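Local coordinates for protein predicted DNA-binding transcriptional regulator (Aliivibrio fischeri ES114, PDB 7DWN) that probably binds cis-regulatory DNA through a winged helix-turn-helix domain and controls transcription as a tetrameric regulator of the LysR family, at residues W7-D10 with F11-L14; R67-A70 with R71-N75; R36-R39 with L40-T44. All coordinates share one frame; numbering follows the deposited sequence.

Contact 1: residues W7-D10 with F11-L14; sequences WLED and FLVL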
loop_
_atom_site.group_PDB
_atom_site.type_symbol
_atom_site.label_atom_id
_atom_site.label_comp_id
_atom_site.label_asym_id
_atom_site.label_seq_id
_atom_site.Cartn_x
_atom_site.Cartn_y
_atom_site.Cartn_z
ATOM N N TRP A 7 -4.936 29.454 3.027
ATOM C CA TRP A 7 -6.285 29.444 2.471
ATOM C C TRP A 7 -6.921 28.066 2.599
ATOM O O TRP A 7 -8.126 27.953 2.854
ATOM C CB TRP A 7 -6.261 29.878 1.006
ATOM C CG TRP A 7 -5.753 31.265 0.779
ATOM C CD1 TRP A 7 -5.568 32.241 1.716
ATOM C CD2 TRP A 7 -5.356 31.832 -0.476
ATOM N NE1 TRP A 7 -5.084 33.382 1.120
ATOM C CE2 TRP A 7 -4.945 33.155 -0.224
ATOM C CE3 TRP A 7 -5.309 31.348 -1.787
ATOM C CZ2 TRP A 7 -4.494 34.002 -1.235
ATOM C CZ3 TRP A 7 -4.859 32.189 -2.790
ATOM C CH2 TRP A 7 -4.458 33.500 -2.509
ATOM N N LEU A 8 -6.126 27.008 2.418
ATOM C CA LEU A 8 -6.643 25.654 2.595
ATOM C C LEU A 8 -7.151 25.457 4.017
ATOM O O LEU A 8 -8.246 24.919 4.234
ATOM C CB LEU A 8 -5.555 24.633 2.258
ATOM C CG LEU A 8 -4.851 24.817 0.911
ATOM C CD1 LEU A 8 -3.660 23.878 0.780
ATOM C CD2 LEU A 8 -5.827 24.601 -0.231
ATOM N N GLU A 9 -6.372 25.905 5.005
ATOM C CA GLU A 9 -6.829 25.764 6.386
ATOM C C GLU A 9 -8.045 26.644 6.669
ATOM O O GLU A 9 -8.973 26.223 7.380
ATOM C CB GLU A 9 -5.691 26.073 7.358
ATOM C CG GLU A 9 -4.841 24.853 7.703
ATOM C CD GLU A 9 -5.637 23.753 8.394
ATOM O OE1 GLU A 9 -6.662 24.064 9.038
ATOM O OE2 GLU A 9 -5.237 22.573 8.292
ATOM N N ASP A 10 -8.056 27.869 6.130
ATOM C CA ASP A 10 -9.235 28.728 6.218
ATOM C C ASP A 10 -10.480 27.987 5.751
ATOM O O ASP A 10 -11.507 27.964 6.443
ATOM C CB ASP A 10 -9.037 29.992 5.373
ATOM C CG ASP A 10 -7.906 30.870 5.874
ATOM O OD1 ASP A 10 -7.600 30.825 7.083
ATOM O OD2 ASP A 10 -7.319 31.607 5.055
ATOM N N PHE A 11 -10.396 27.368 4.572
ATOM C CA PHE A 11 -11.555 26.706 3.989
ATOM C C PHE A 11 -11.966 25.478 4.793
ATOM O O PHE A 11 -13.162 25.209 4.941
ATOM C CB PHE A 11 -11.269 26.323 2.540
ATOM C CG PHE A 11 -12.425 25.667 1.856
ATOM C CD1 PHE A 11 -13.529 26.410 1.475
ATOM C CD2 PHE A 11 -12.415 24.307 1.601
ATOM C CE1 PHE A 11 -14.602 25.809 0.847
ATOM C CE2 PHE A 11 -13.484 23.698 0.973
ATOM C CZ PHE A 11 -14.580 24.450 0.594
ATOM N N LEU A 12 -10.999 24.722 5.322
ATOM C CA LEU A 12 -11.354 23.564 6.141
ATOM C C LEU A 12 -12.111 23.990 7.398
ATOM O O LEU A 12 -13.146 23.401 7.752
ATOM C CB LEU A 12 -10.100 22.766 6.505
ATOM C CG LEU A 12 -9.394 22.040 5.356
ATOM C CD1 LEU A 12 -8.056 21.470 5.809
ATOM C CD2 LEU A 12 -10.278 20.938 4.790
ATOM N N VAL A 13 -11.616 25.025 8.083
ATOM C CA VAL A 13 -12.300 25.507 9.283
ATOM C C VAL A 13 -13.693 26.021 8.933
ATOM O O VAL A 13 -14.674 25.731 9.635
ATOM C CB VAL A 13 -11.455 26.582 9.988
ATOM C CG1 VAL A 13 -12.250 27.230 11.106
ATOM C CG2 VAL A 13 -10.170 25.970 10.530
ATOM N N LEU A 14 -13.802 26.785 7.840
ATOM C CA LEU A 14 -15.105 27.280 7.409
ATOM C C LEU A 14 -16.059 26.133 7.103
ATOM O O LEU A 14 -17.257 26.217 7.395
ATOM C CB LEU A 14 -14.946 28.183 6.187
ATOM C CG LEU A 14 -16.234 28.748 5.585
ATOM C CD1 LEU A 14 -16.894 29.718 6.553
ATOM C CD2 LEU A 14 -15.953 29.420 4.251
#

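Contact 2: residues R67-A70 with R71-N75; sequences RITA and RTLVN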
loop_
_atom_site.group_PDB
_atom_site.type_symbol
_atom_site.label_atom_id
_atom_site.label_comp_id
_atom_site.label_asym_id
_atom_site.label_seq_id
_atom_site.Cartn_x
_atom_site.Cartn_y
_atom_site.Cartn_z
ATOM N N ARG A 67 -12.797 20.381 -0.558
ATOM C CA ARG A 67 -12.542 20.059 0.841
ATOM C C ARG A 67 -11.620 18.851 0.953
ATOM O O ARG A 67 -10.652 18.860 1.726
ATOM C CB ARG A 67 -13.862 19.814 1.567
ATOM C CG ARG A 67 -13.734 19.698 3.070
ATOM C CD ARG A 67 -15.102 19.565 3.705
ATOM N NE ARG A 67 -15.014 19.269 5.129
ATOM C CZ ARG A 67 -16.066 19.107 5.923
ATOM N NH1 ARG A 67 -17.293 19.217 5.433
ATOM N NH2 ARG A 67 -15.892 18.838 7.210
ATOM N N ILE A 68 -11.903 17.803 0.174
ATOM C CA ILE A 68 -11.009 16.648 0.118
ATOM C C ILE A 68 -9.638 17.071 -0.386
ATOM O O ILE A 68 -8.603 16.658 0.153
ATOM C CB ILE A 68 -11.604 15.543 -0.774
ATOM C CG1 ILE A 68 -13.127 15.519 -0.679
ATOM C CG2 ILE A 68 -11.026 14.187 -0.393
ATOM C CD1 ILE A 68 -13.772 14.653 -1.740
ATOM N N THR A 69 -9.612 17.888 -1.445
ATOM C CA THR A 69 -8.325 18.330 -1.983
ATOM C C THR A 69 -7.511 19.085 -0.933
ATOM O O THR A 69 -6.300 18.865 -0.795
ATOM C CB THR A 69 -8.535 19.197 -3.223
ATOM O OG1 THR A 69 -9.230 18.440 -4.220
ATOM C CG2 THR A 69 -7.195 19.647 -3.783
ATOM N N ALA A 70 -8.167 19.953 -0.162
ATOM C CA ALA A 70 -7.473 20.765 0.831
ATOM C C ALA A 70 -6.986 19.919 1.995
ATOM O O ALA A 70 -5.875 20.126 2.493
ATOM C CB ALA A 70 -8.391 21.880 1.330
ATOM N N ARG A 71 -7.806 18.970 2.456
ATOM C CA ARG A 71 -7.356 18.072 3.516
ATOM C C ARG A 71 -6.153 17.255 3.059
ATOM O O ARG A 71 -5.170 17.105 3.798
ATOM C CB ARG A 71 -8.500 17.156 3.951
ATOM C CG ARG A 71 -8.115 16.163 5.031
ATOM C CD ARG A 71 -9.294 15.280 5.402
ATOM N NE ARG A 71 -10.456 16.065 5.806
ATOM C CZ ARG A 71 -10.678 16.488 7.045
ATOM N NH1 ARG A 71 -9.813 16.205 8.010
ATOM N NH2 ARG A 71 -11.762 17.199 7.321
ATOM N N THR A 72 -6.216 16.724 1.834
ATOM C CA THR A 72 -5.090 15.979 1.278
ATOM C C THR A 72 -3.830 16.834 1.244
ATOM O O THR A 72 -2.762 16.407 1.700
ATOM C CB THR A 72 -5.439 15.482 -0.128
ATOM O OG1 THR A 72 -6.528 14.553 -0.056
ATOM C CG2 THR A 72 -4.237 14.808 -0.776
ATOM N N LEU A 73 -3.945 18.060 0.724
ATOM C CA LEU A 73 -2.783 18.935 0.607
ATOM C C LEU A 73 -2.223 19.318 1.972
ATOM O O LEU A 73 -1.004 19.366 2.152
ATOM C CB LEU A 73 -3.149 20.186 -0.189
ATOM C CG LEU A 73 -3.388 20.002 -1.687
ATOM C CD1 LEU A 73 -4.025 21.250 -2.268
ATOM C CD2 LEU A 73 -2.081 19.687 -2.396
ATOM N N VAL A 74 -3.091 19.589 2.948
ATOM C CA VAL A 74 -2.615 20.008 4.263
ATOM C C VAL A 74 -1.913 18.856 4.972
ATOM O O VAL A 74 -0.841 19.034 5.567
ATOM C CB VAL A 74 -3.780 20.571 5.095
ATOM C CG1 VAL A 74 -3.414 20.603 6.569
ATOM C CG2 VAL A 74 -4.149 21.966 4.609
ATOM N N ASN A 75 -2.499 17.655 4.921
ATOM C CA ASN A 75 -1.840 16.507 5.535
ATOM C C ASN A 75 -0.533 16.183 4.823
ATOM O O ASN A 75 0.449 15.787 5.462
ATOM C CB ASN A 75 -2.775 15.297 5.544
ATOM C CG ASN A 75 -3.825 15.382 6.639
ATOM O OD1 ASN A 75 -3.615 16.028 7.667
ATOM N ND2 ASN A 75 -4.962 14.725 6.425
#

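Contact 3: residues R36-R39 with L40-T44; sequences RRIR and LLEDT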
loop_
_atom_site.group_PDB
_atom_site.type_symbol
_atom_site.label_atom_id
_atom_site.label_comp_id
_atom_site.label_asym_id
_atom_site.label_seq_id
_atom_site.Cartn_x
_atom_site.Cartn_y
_atom_site.Cartn_z
ATOM N N ARG A 36 -12.158 37.777 2.527
ATOM C CA ARG A 36 -11.302 38.067 1.383
ATOM C C ARG A 36 -10.359 36.906 1.082
ATOM O O ARG A 36 -10.085 36.613 -0.087
ATOM C CB ARG A 36 -10.513 39.353 1.631
ATOM C CG ARG A 36 -9.651 39.788 0.459
ATOM C CD ARG A 36 -10.491 40.055 -0.780
ATOM N NE ARG A 36 -9.674 40.494 -1.907
ATOM C CZ ARG A 36 -10.145 40.726 -3.127
ATOM N NH1 ARG A 36 -11.435 40.561 -3.383
ATOM N NH2 ARG A 36 -9.326 41.121 -4.093
ATOM N N ARG A 37 -9.855 36.230 2.117
ATOM C CA ARG A 37 -8.993 35.072 1.888
ATOM C C ARG A 37 -9.756 33.950 1.195
ATOM O O ARG A 37 -9.248 33.332 0.248
ATOM C CB ARG A 37 -8.396 34.585 3.211
ATOM C CG ARG A 37 -7.214 35.412 3.709
ATOM C CD ARG A 37 -7.145 35.423 5.231
ATOM N NE ARG A 37 -6.829 34.114 5.799
ATOM C CZ ARG A 37 -5.729 33.848 6.499
ATOM N NH1 ARG A 37 -4.835 34.801 6.727
ATOM N NH2 ARG A 37 -5.527 32.630 6.981
ATOM N N ILE A 38 -10.983 33.676 1.647
ATOM C CA ILE A 38 -11.797 32.650 0.994
ATOM C C ILE A 38 -12.101 33.048 -0.446
ATOM O O ILE A 38 -12.084 32.211 -1.358
ATOM C CB ILE A 38 -13.085 32.390 1.797
ATOM C CG1 ILE A 38 -12.751 31.828 3.181
ATOM C CG2 ILE A 38 -13.995 31.429 1.048
ATOM C CD1 ILE A 38 -12.111 30.455 3.146
ATOM N N ARG A 39 -12.370 34.337 -0.675
ATOM C CA ARG A 39 -12.655 34.806 -2.027
ATOM C C ARG A 39 -11.440 34.652 -2.934
ATOM O O ARG A 39 -11.573 34.290 -4.110
ATOM C CB ARG A 39 -13.113 36.264 -1.984
ATOM C CG ARG A 39 -13.586 36.821 -3.316
ATOM C CD ARG A 39 -14.808 36.075 -3.822
ATOM N NE ARG A 39 -15.309 36.642 -5.070
ATOM C CZ ARG A 39 -16.350 37.463 -5.154
ATOM N NH1 ARG A 39 -17.011 37.814 -4.060
ATOM N NH2 ARG A 39 -16.733 37.931 -6.334
ATOM N N LEU A 40 -10.245 34.927 -2.406
ATOM C CA LEU A 40 -9.027 34.742 -3.187
ATOM C C LEU A 40 -8.801 33.271 -3.510
ATOM O O LEU A 40 -8.384 32.927 -4.623
ATOM C CB LEU A 40 -7.827 35.315 -2.433
ATOM C CG LEU A 40 -7.747 36.838 -2.307
ATOM C CD1 LEU A 40 -6.574 37.243 -1.428
ATOM C CD2 LEU A 40 -7.632 37.478 -3.679
ATOM N N LEU A 41 -9.068 32.386 -2.546
ATOM C CA LEU A 41 -8.987 30.954 -2.823
ATOM C C LEU A 41 -9.947 30.555 -3.939
ATOM O O LEU A 41 -9.587 29.780 -4.833
ATOM C CB LEU A 41 -9.277 30.152 -1.556
ATOM C CG LEU A 41 -9.300 28.633 -1.740
ATOM C CD1 LEU A 41 -7.943 28.128 -2.213
ATOM C CD2 LEU A 41 -9.718 27.937 -0.455
ATOM N N GLU A 42 -11.175 31.079 -3.902
ATOM C CA GLU A 42 -12.148 30.759 -4.942
ATOM C C GLU A 42 -11.708 31.296 -6.299
ATOM O O GLU A 42 -11.910 30.642 -7.330
ATOM C CB GLU A 42 -13.520 31.314 -4.565
ATOM C CG GLU A 42 -14.176 30.604 -3.397
ATOM C CD GLU A 42 -15.468 31.270 -2.971
ATOM O OE1 GLU A 42 -15.520 32.518 -2.983
ATOM O OE2 GLU A 42 -16.431 30.551 -2.633
ATOM N N ASP A 43 -11.113 32.491 -6.321
ATOM C CA ASP A 43 -10.599 33.045 -7.570
ATOM C C ASP A 43 -9.447 32.215 -8.118
ATOM O O ASP A 43 -9.306 32.082 -9.341
ATOM C CB ASP A 43 -10.152 34.492 -7.365
ATOM C CG ASP A 43 -11.318 35.448 -7.214
ATOM O OD1 ASP A 43 -12.477 35.001 -7.350
ATOM O OD2 ASP A 43 -11.074 36.647 -6.961
ATOM N N THR A 44 -8.618 31.651 -7.238
ATOM C CA THR A 44 -7.485 30.855 -7.698
ATOM C C THR A 44 -7.928 29.486 -8.204
ATOM O O THR A 44 -7.436 29.019 -9.237
ATOM C CB THR A 44 -6.454 30.705 -6.579
ATOM O OG1 THR A 44 -6.227 31.979 -5.965
ATOM C CG2 THR A 44 -5.138 30.189 -7.142
#

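Contact 1: residues W7-D10 with F11-L14
Leu12 has CG anti to its own carbonyl carbon (chi1 -68°), which sets CG beside its own backbone N and 3.3 Å from Leu8 O, while a bend at chi2 of Glu9 (-62°) swings its carboxylate round to meet the leucine. Both residues lie on helix 5-17, the first helix of the LysR-type helix-turn-helix domain, and the contact shows how neighbours one turn apart share such a helix. The two side chains pass at a slant, Glu9 OE2 coming to 3.9 Å from Leu12 CD1, so that the acid rests against a methyl group. The backbone is held by regular i to i+4 bonds, from Phe11 N to Trp7 O at 2.9 Å through to Leu14 N to Asp10 O, also 2.9 Å. The ends of Trp7 and Phe11 lead off to helix 31-45, and Leu14 packs on helix 20-26; Leu8 is covered by helix 61-83. The buried Asp10 is satisfied from outside the pair of segments: its OD1 and OD2 form salt bridges with Arg27 and Arg37, linking helix 5-17 to helix 31-45 through Arg37 and to the loop that carries Arg27. On the next turn, the CG2 branch of Val13 sits 3.4 Å from Glu9 O, the same oxygen that accepts the Val13 N-H at 3.0 Å.

Contact 2: residues R67-A70 with R71-N75
Ile68 and Thr72 supply the distinctive hydrogen bonds, since Ile68 O receives two donors from one residue. Thr72 N reaches it at 2.9 Å as the ordinary helical bond, and Thr72 OG1 at 3.0 Å comes in above the carbonyl plane, 37° out of it and on the opposite face from the N-H. The hydroxyl can do this because chi1 of -64° sets OG1 beside the backbone N. Normal i to i+4 bonds link the remaining residues, Arg71 N to Arg67 O among them. All lie on helix 61-83, the long linker helix of LysR-type regulators, which here packs against its counterpart in the second subunit: Thr69, Thr72 and Leu73 touch Gly80, Gln76 and Ile77 of that subunit, lower numbers meeting higher ones as in an antiparallel pair. Two like charges lie near each other without touching. Arg71, bent at chi3 (-56°), turns its guanidinium back so that Arg67 NE lies near its plane, at its edge, 4.4 Å from Arg71 NH2; some mutual repulsion is probable. In nonpolar contact, Thr69 and Leu73 run side by side and point the same way, with Thr69 CG2 3.9 Å from Leu73 CD1. Leu73 also rests on the backbone, its CG 3.3 Å from Thr69 O.

Contact 3: residues R36-R39 with L40-T44
From Arg36 to Thr44 the backbone is an unbroken alpha-helix, with Leu40 N, Leu41 N, Glu42 N and Asp43 N each bonded to the carbonyl oxygen four residues earlier. The side chains over this frame show what i to i+4 spacing can offer. Arg36 and Leu40 cross at a slant, the guanidinium laying one face against the leucine, whose CD2 is 4.0 Å from Arg36 NH2. Leu40 CG also rests on the backbone, 3.2 Å from Arg36 O. A charged pair follows one turn on: Arg39, bent at chi2 (63°), presents its guanidinium edge to Asp43, and Asp43 OD1 lies in that plane, 4.0 Å from Arg39 NE. The salt bridge is long, and with the two planes 86° apart it is not a face-matched, two-point pairing; it is probably weak. These residues also touch a crystal neighbour, which may influence their poses. This is the second helix of the helix-turn-helix, helix 31-45, the recognition helix by family precedent; the segments cover its middle and its C-terminal part. Its inner side is occupied by Ile38, Leu41 and Glu42. Leu41 packs on Phe11 and Leu49. The buried Glu42 extends beyond CG, its OE1 passing 3.7 Å from Arg39 CD, yet its carboxylate is engaged outside the two segments: OE1 forms a salt bridge with Arg52, and OE2 accepts a hydrogen bond from Leu49 N. The acid thus connects the helix to the chain that follows it, where the short strands of the wing begin. Near the C-terminal end of the helix, Leu40 O takes two donors from Thr44, the backbone N at 2.9 Å and OG1 at 2.7 Å, which approach from opposite faces of the carbonyl plane.

In the fold
The three contacts come along the chain in the order 1, 3, 2, on helices 5-17, 31-45 and 61-83, all on the same side of the chain's centre. Contact 1 is the middle member: its centre lies about 10 Å from that of contact 2 and about 11 Å from that of contact 3, and it touches both. Contacts 2 and 3 are about 16 Å apart between centres and do not touch. Helix 5-17 therefore packs between helix 31-45, the probable recognition helix, and the linker helix 61-83. Because the linker helix also meets a second subunit, this packing connects the probable DNA-reading helix to the dimer interface through a single intervening helix.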